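Local structure of autoinducer synthesis protein lasI (Pseudomonas aeruginosa, 1RO5) at residues Cys68-Asp73 and Leu102-Ile107; Asp73-Tyr78 and Ala93-His98. The protein catalyses synthesis of the quorum-sensing signal N-(3-oxododecanoyl)homoserine lactone from S-adenosyl-L-methionine and an acyl group carried on acyl carrier protein. One frame throughout, in Å; residues are numbered along the deposited sequence. Where two conformers were deposited one is given.

Overall arrangement
Contact 1 lies almost at the centre of the chain, where strands 64-73 and 99-107 pair antiparallel in the main sheet. Contact 2 is about 15 Å away, centre to centre, and partly buried: it joins the two loops that link those same strands by way of the short helix 79-82. Asp73 belongs to both, and Leu72 packs against the backbone at Pro77 and Tyr78. The chemistry changes with the place in the fold. In contact 1, paired backbone bonds combine with buried arginines and aromatic packing; contact 2 has no strand pairing and relies on the hydroxyls of Thr74 and Tyr78, one water, and packing of Thr75 on Pro97 and of Tyr78 on Pro94.

Contact 1: Cys68-Asp73 and Leu102-Ile107; sequences CWRILD and LSRFAI
Three hydrogen bonds join Arg70 to Ser103. Two are backbone bonds, Arg70 N to Ser103 O and Ser103 N to Arg70 O, and the third runs between side chains. Bent at chi3 (69°), the arginine brings NE to Ser103 OG at 2.9 Å, with the acceptor lying near the guanidinium plane and an N-H...O angle of 166°. The rest of that guanidinium is engaged too, NH1 forming salt bridges with Asp47 and Asp50. Over one of its faces sits Arg104 CG, 3.6 Å from Arg70 NH2; the charged end of Arg104 is turned to Glu45, to Trp36 O and to the ring of Phe30.

Further along, Cys68 and Ala106 form the second hydrogen-bonded pair, Cys68 N to Ala106 O at 2.9 Å and Ala106 N to Cys68 O at 3.1 Å. Between the two pairs strand 99-107 carries one extra residue, a beta bulge in which Arg104 takes up left-handed backbone angles. A bulge in this central strand of the alpha-beta-alpha sandwich is consistent with the acetyltransferase-like fold. It brings Arg104 O within 3.4 Å of Cys68 O, two acceptors that cannot bond to each other.

On the face of the sheet that carries Ile71 and Leu102, Phe105 forms an offset stack with the five-membered ring of Trp69, planes 19° apart. Both rings were deposited in two conformers and approach too closely here, so the fine detail is doubtful. Ile107 CD1 meets the indole edge at Trp69 CH2, 3.7 Å away, and Ile71 CG1 lies 3.6 Å from Leu102 CD2. Ile71 and Leu102 both touch Leu128 of helix 118-133.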
loop_
_atom_site.group_PDB
_atom_site.type_symbol
_atom_site.label_atom_id
_atom_site.label_comp_id
_atom_site.label_asym_id
_atom_site.label_seq_id
_atom_site.Cartn_x
_atom_site.Cartn_y
_atom_site.Cartn_z
ATOM N N CYS A 68 2.091 4.776 -6.044
ATOM C CA CYS A 68 2.861 3.564 -5.827
ATOM C C CYS A 68 2.579 3.045 -4.451
ATOM O O CYS A 68 2.217 3.811 -3.638
ATOM C CB CYS A 68 4.340 3.845 -5.994
ATOM S SG CYS A 68 5.017 5.011 -4.855
ATOM N N TRP A 69 2.717 1.735 -4.224
ATOM C CA TRP A 69 2.396 1.090 -3.011
ATOM C C TRP A 69 3.426 -0.013 -2.948
ATOM O O TRP A 69 3.835 -0.562 -3.976
ATOM C CB TRP A 69 1.059 0.435 -3.216
ATOM C CG TRP A 69 0.025 1.078 -2.471
ATOM C CD1 TRP A 69 -0.484 0.641 -1.290
ATOM C CD2 TRP A 69 -0.658 2.311 -2.779
ATOM N NE1 TRP A 69 -1.438 1.526 -0.831
ATOM C CE2 TRP A 69 -1.562 2.557 -1.729
ATOM C CE3 TRP A 69 -0.593 3.234 -3.834
ATOM C CZ2 TRP A 69 -2.399 3.683 -1.698
ATOM C CZ3 TRP A 69 -1.429 4.354 -3.818
ATOM C CH2 TRP A 69 -2.307 4.577 -2.748
ATOM N N ARG A 70 3.825 -0.395 -1.740
ATOM C CA ARG A 70 4.775 -1.493 -1.546
ATOM C C ARG A 70 4.023 -2.614 -0.796
ATOM O O ARG A 70 3.193 -2.340 0.094
ATOM C CB ARG A 70 5.956 -0.955 -0.708
ATOM C CG ARG A 70 6.927 -2.063 -0.329
ATOM C CD ARG A 70 8.194 -1.533 0.303
ATOM N NE ARG A 70 8.084 -0.931 1.673
ATOM C CZ ARG A 70 9.118 -0.241 2.241
ATOM N NH1 ARG A 70 10.271 -0.071 1.564
ATOM N NH2 ARG A 70 9.000 0.264 3.495
ATOM N N ILE A 71 4.361 -3.844 -1.100
ATOM C CA ILE A 71 3.791 -4.995 -0.503
ATOM C C ILE A 71 4.885 -5.907 -0.007
ATOM O O ILE A 71 5.853 -6.172 -0.725
ATOM C CB ILE A 71 3.022 -5.833 -1.565
ATOM C CG1 ILE A 71 1.812 -5.051 -2.050
ATOM C CG2 ILE A 71 2.465 -7.101 -0.909
ATOM C CD1 ILE A 71 2.094 -4.320 -3.307
ATOM N N LEU A 72 4.712 -6.423 1.236
ATOM C CA LEU A 72 5.745 -7.261 1.905
ATOM C C LEU A 72 5.036 -8.460 2.454
ATOM O O LEU A 72 3.869 -8.261 3.039
ATOM C CB LEU A 72 6.411 -6.503 3.104
ATOM C CG LEU A 72 7.345 -5.394 2.654
ATOM C CD1 LEU A 72 7.762 -4.694 3.903
ATOM C CD2 LEU A 72 8.569 -6.027 1.972
ATOM N N ASP A 73 5.647 -9.658 2.302
ATOM C CA ASP A 73 5.175 -10.872 2.972
ATOM C C ASP A 73 5.264 -10.730 4.422
ATOM O O ASP A 73 6.262 -10.187 4.950
ATOM C CB ASP A 73 6.029 -12.126 2.579
ATOM C CG ASP A 73 6.114 -12.359 1.041
ATOM O OD1 ASP A 73 5.159 -12.097 0.251
ATOM O OD2 ASP A 73 7.147 -12.755 0.544
ATOM N N LEU A 102 0.875 -3.844 3.364
ATOM C CA LEU A 102 1.014 -2.710 2.484
ATOM C C LEU A 102 1.730 -1.602 3.263
ATOM O O LEU A 102 1.455 -1.373 4.483
ATOM C CB LEU A 102 -0.329 -2.181 2.029
ATOM C CG LEU A 102 -1.342 -3.170 1.492
ATOM C CD1 LEU A 102 -2.548 -2.404 1.153
ATOM C CD2 LEU A 102 -0.715 -3.857 0.252
ATOM N N SER A 103 2.533 -0.812 2.518
ATOM C CA SER A 103 3.243 0.287 3.104
ATOM C C SER A 103 3.607 1.322 2.106
ATOM O O SER A 103 3.517 1.083 0.918
ATOM C CB SER A 103 4.502 -0.242 3.866
ATOM O OG SER A 103 5.464 -0.824 3.019
ATOM N N ARG A 104 4.025 2.506 2.538
ATOM C CA ARG A 104 4.522 3.513 1.561
ATOM C C ARG A 104 3.533 3.901 0.467
ATOM O O ARG A 104 3.912 3.960 -0.697
ATOM C CB ARG A 104 5.885 3.096 0.956
ATOM C CG ARG A 104 7.023 2.929 1.982
ATOM C CD ARG A 104 7.231 4.255 2.695
ATOM N NE ARG A 104 8.432 4.374 3.530
ATOM C CZ ARG A 104 8.441 4.558 4.881
ATOM N NH1 ARG A 104 7.323 4.637 5.643
ATOM N NH2 ARG A 104 9.580 4.715 5.481
ATOM N N PHE A 105 2.281 4.236 0.826
ATOM C CA PHE A 105 1.316 4.764 -0.129
ATOM C C PHE A 105 1.743 6.083 -0.532
ATOM O O PHE A 105 1.754 6.953 0.257
ATOM C CB PHE A 105 -0.190 4.912 0.311
ATOM C CG PHE A 105 -0.717 3.813 1.150
ATOM C CD1 PHE A 105 -0.000 2.634 1.306
ATOM C CD2 PHE A 105 -1.865 4.012 1.896
ATOM C CE1 PHE A 105 -0.440 1.602 2.195
ATOM C CE2 PHE A 105 -2.336 2.978 2.744
ATOM C CZ PHE A 105 -1.581 1.762 2.867
ATOM N N ALA A 106 2.016 6.304 -1.781
ATOM C CA ALA A 106 2.502 7.584 -2.198
ATOM C C ALA A 106 1.787 7.927 -3.517
ATOM O O ALA A 106 1.893 7.173 -4.486
ATOM C CB ALA A 106 4.118 7.533 -2.428
ATOM N N ILE A 107 1.080 9.073 -3.540
ATOM C CA ILE A 107 0.309 9.550 -4.717
ATOM C C ILE A 107 0.736 10.945 -5.068
ATOM O O ILE A 107 0.742 11.830 -4.225
ATOM C CB ILE A 107 -1.269 9.442 -4.491
ATOM C CG1 ILE A 107 -1.672 7.979 -4.427
ATOM C CG2 ILE A 107 -2.045 10.025 -5.681
ATOM C CD1 ILE A 107 -3.068 7.797 -4.345
#

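Contact 2: Asp73-Tyr78 and Ala93-His98; sequences DTTGPY and APCSPH
Tyr78 reaches across to Pro94 from just beyond a type I beta turn, Asp73 to Gly76, whose closing bond from Gly76 N to Asp73 O is weak. The contact joins the loop leaving strand 64-73 to the one entering strand 99-107, with Tyr78 at the N-cap position of intervening helix 79-82. At Tyr78 CB, chi1 of 63° sets CG between the backbone N and the carbonyl carbon, and the ring then runs back alongside the turn. CD2 meets Gly76 O at the ring edge, 3.4 Å off. Thr74 CG2 lies over one face, toward the rim. CE2 and CZ both come close to Pro94 O, and beyond them OH gives that carbonyl a hydrogen bond of 2.6 Å, in the carbonyl plane and on a lone pair. The same hydroxyl sits against Pro94 CD, with the proline crossing the tyrosine at about a right angle.

Thr74 makes the second join. Its OG1 accepts from Ser96 N (3.0 Å, 156° at the hydrogen) and is also hydrogen-bonded to Ile99 O, at the start of strand 99-107, which fixes the rotation of the side chain. Between these two joins Cys95 CA sends a C-H toward Thr74 O, 3.4 Å away. Thr75 adds apolar cover: its CG2 rests on the peptide linking Ser96 to Pro97, 3.5 Å from Ser96 C. Within the 93-98 loop, Ser96 OG accepts from His98 N at 2.8 Å, an ST turn just before strand 99-107. One water ties the loops together once more, accepting from Thr74 N at 2.9 Å and donating to Ser96 O at 2.6 Å.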
loop_
_atom_site.group_PDB
_atom_site.type_symbol
_atom_site.label_atom_id
_atom_site.label_comp_id
_atom_site.label_asym_id
_atom_site.label_seq_id
_atom_site.Cartn_x
_atom_site.Cartn_y
_atom_site.Cartn_z
ATOM N N ASP A 73 5.647 -9.658 2.302
ATOM C CA ASP A 73 5.175 -10.872 2.972
ATOM C C ASP A 73 5.264 -10.730 4.422
ATOM O O ASP A 73 6.262 -10.187 4.950
ATOM C CB ASP A 73 6.029 -12.126 2.579
ATOM C CG ASP A 73 6.114 -12.359 1.041
ATOM O OD1 ASP A 73 5.159 -12.097 0.251
ATOM O OD2 ASP A 73 7.147 -12.755 0.544
ATOM N N THR A 74 4.295 -11.328 5.131
ATOM C CA THR A 74 4.341 -11.278 6.603
ATOM C C THR A 74 5.107 -12.399 7.189
ATOM O O THR A 74 5.274 -12.485 8.443
ATOM C CB THR A 74 2.897 -11.326 7.280
ATOM O OG1 THR A 74 2.189 -12.429 6.698
ATOM C CG2 THR A 74 2.118 -10.052 6.847
ATOM N N THR A 75 5.457 -13.343 6.334
ATOM C CA THR A 75 6.428 -14.348 6.750
ATOM C C THR A 75 7.857 -13.818 6.822
ATOM O O THR A 75 8.717 -14.531 7.331
ATOM C CB THR A 75 6.424 -15.586 5.818
ATOM O OG1 THR A 75 6.535 -15.166 4.454
ATOM C CG2 THR A 75 5.109 -16.303 5.866
ATOM N N GLY A 76 8.130 -12.623 6.292
ATOM C CA GLY A 76 9.450 -11.979 6.441
ATOM C C GLY A 76 9.244 -10.701 7.272
ATOM O O GLY A 76 8.209 -10.519 7.898
ATOM N N PRO A 77 10.258 -9.859 7.399
ATOM C CA PRO A 77 10.089 -8.648 8.202
ATOM C C PRO A 77 9.166 -7.627 7.460
ATOM O O PRO A 77 9.229 -7.591 6.223
ATOM C CB PRO A 77 11.534 -8.086 8.318
ATOM C CG PRO A 77 12.410 -9.259 7.931
ATOM C CD PRO A 77 11.631 -10.026 6.875
ATOM N N TYR A 78 8.326 -6.882 8.203
ATOM C CA TYR A 78 7.451 -5.898 7.609
ATOM C C TYR A 78 7.217 -4.779 8.602
ATOM O O TYR A 78 7.569 -4.939 9.770
ATOM C CB TYR A 78 6.160 -6.558 7.055
ATOM C CG TYR A 78 5.284 -7.206 8.076
ATOM C CD1 TYR A 78 4.199 -6.543 8.583
ATOM C CD2 TYR A 78 5.572 -8.497 8.539
ATOM C CE1 TYR A 78 3.377 -7.114 9.487
ATOM C CE2 TYR A 78 4.746 -9.113 9.480
ATOM C CZ TYR A 78 3.607 -8.390 9.890
ATOM O OH TYR A 78 2.758 -8.930 10.854
ATOM N N ALA A 93 1.896 -10.168 16.043
ATOM C CA ALA A 93 2.077 -9.714 14.645
ATOM C C ALA A 93 1.682 -10.875 13.754
ATOM O O ALA A 93 2.206 -12.003 13.908
ATOM C CB ALA A 93 3.494 -9.390 14.419
ATOM N N PRO A 94 0.847 -10.647 12.788
ATOM C CA PRO A 94 0.475 -11.762 11.887
ATOM C C PRO A 94 1.742 -12.329 11.152
ATOM O O PRO A 94 2.714 -11.547 10.915
ATOM C CB PRO A 94 -0.466 -11.108 10.854
ATOM C CG PRO A 94 -0.988 -9.834 11.649
ATOM C CD PRO A 94 0.239 -9.345 12.440
ATOM N N CYS A 95 1.711 -13.613 10.755
ATOM C CA CYS A 95 2.817 -14.226 10.066
ATOM C C CYS A 95 2.229 -15.334 9.254
ATOM O O CYS A 95 1.924 -16.396 9.765
ATOM C CB CYS A 95 3.819 -14.765 11.080
ATOM S SG CYS A 95 5.241 -15.590 10.277
ATOM N N SER A 96 2.033 -15.096 7.963
ATOM C CA SER A 96 1.347 -16.088 7.189
ATOM C C SER A 96 1.618 -15.822 5.740
ATOM O O SER A 96 1.735 -14.703 5.304
ATOM C CB SER A 96 -0.194 -16.061 7.454
ATOM O OG SER A 96 -0.910 -16.709 6.373
ATOM N N PRO A 97 1.709 -16.874 4.987
ATOM C CA PRO A 97 1.833 -16.763 3.562
ATOM C C PRO A 97 0.564 -16.307 2.893
ATOM O O PRO A 97 0.559 -16.097 1.698
ATOM C CB PRO A 97 2.197 -18.202 3.109
ATOM C CG PRO A 97 2.395 -19.000 4.348
ATOM C CD PRO A 97 1.854 -18.259 5.526
ATOM N N HIS A 98 -0.506 -16.179 3.639
ATOM C CA HIS A 98 -1.783 -15.744 3.069
ATOM C C HIS A 98 -2.069 -14.283 3.479
ATOM O O HIS A 98 -3.142 -13.728 3.184
ATOM C CB HIS A 98 -2.929 -16.695 3.540
ATOM C CG HIS A 98 -2.727 -18.113 3.114
ATOM N ND1 HIS A 98 -2.526 -18.460 1.784
ATOM C CD2 HIS A 98 -2.601 -19.260 3.830
ATOM C CE1 HIS A 98 -2.324 -19.770 1.696
ATOM N NE2 HIS A 98 -2.340 -20.268 2.924
HETATM O O HOH W 1 3.418 -13.635 3.677
#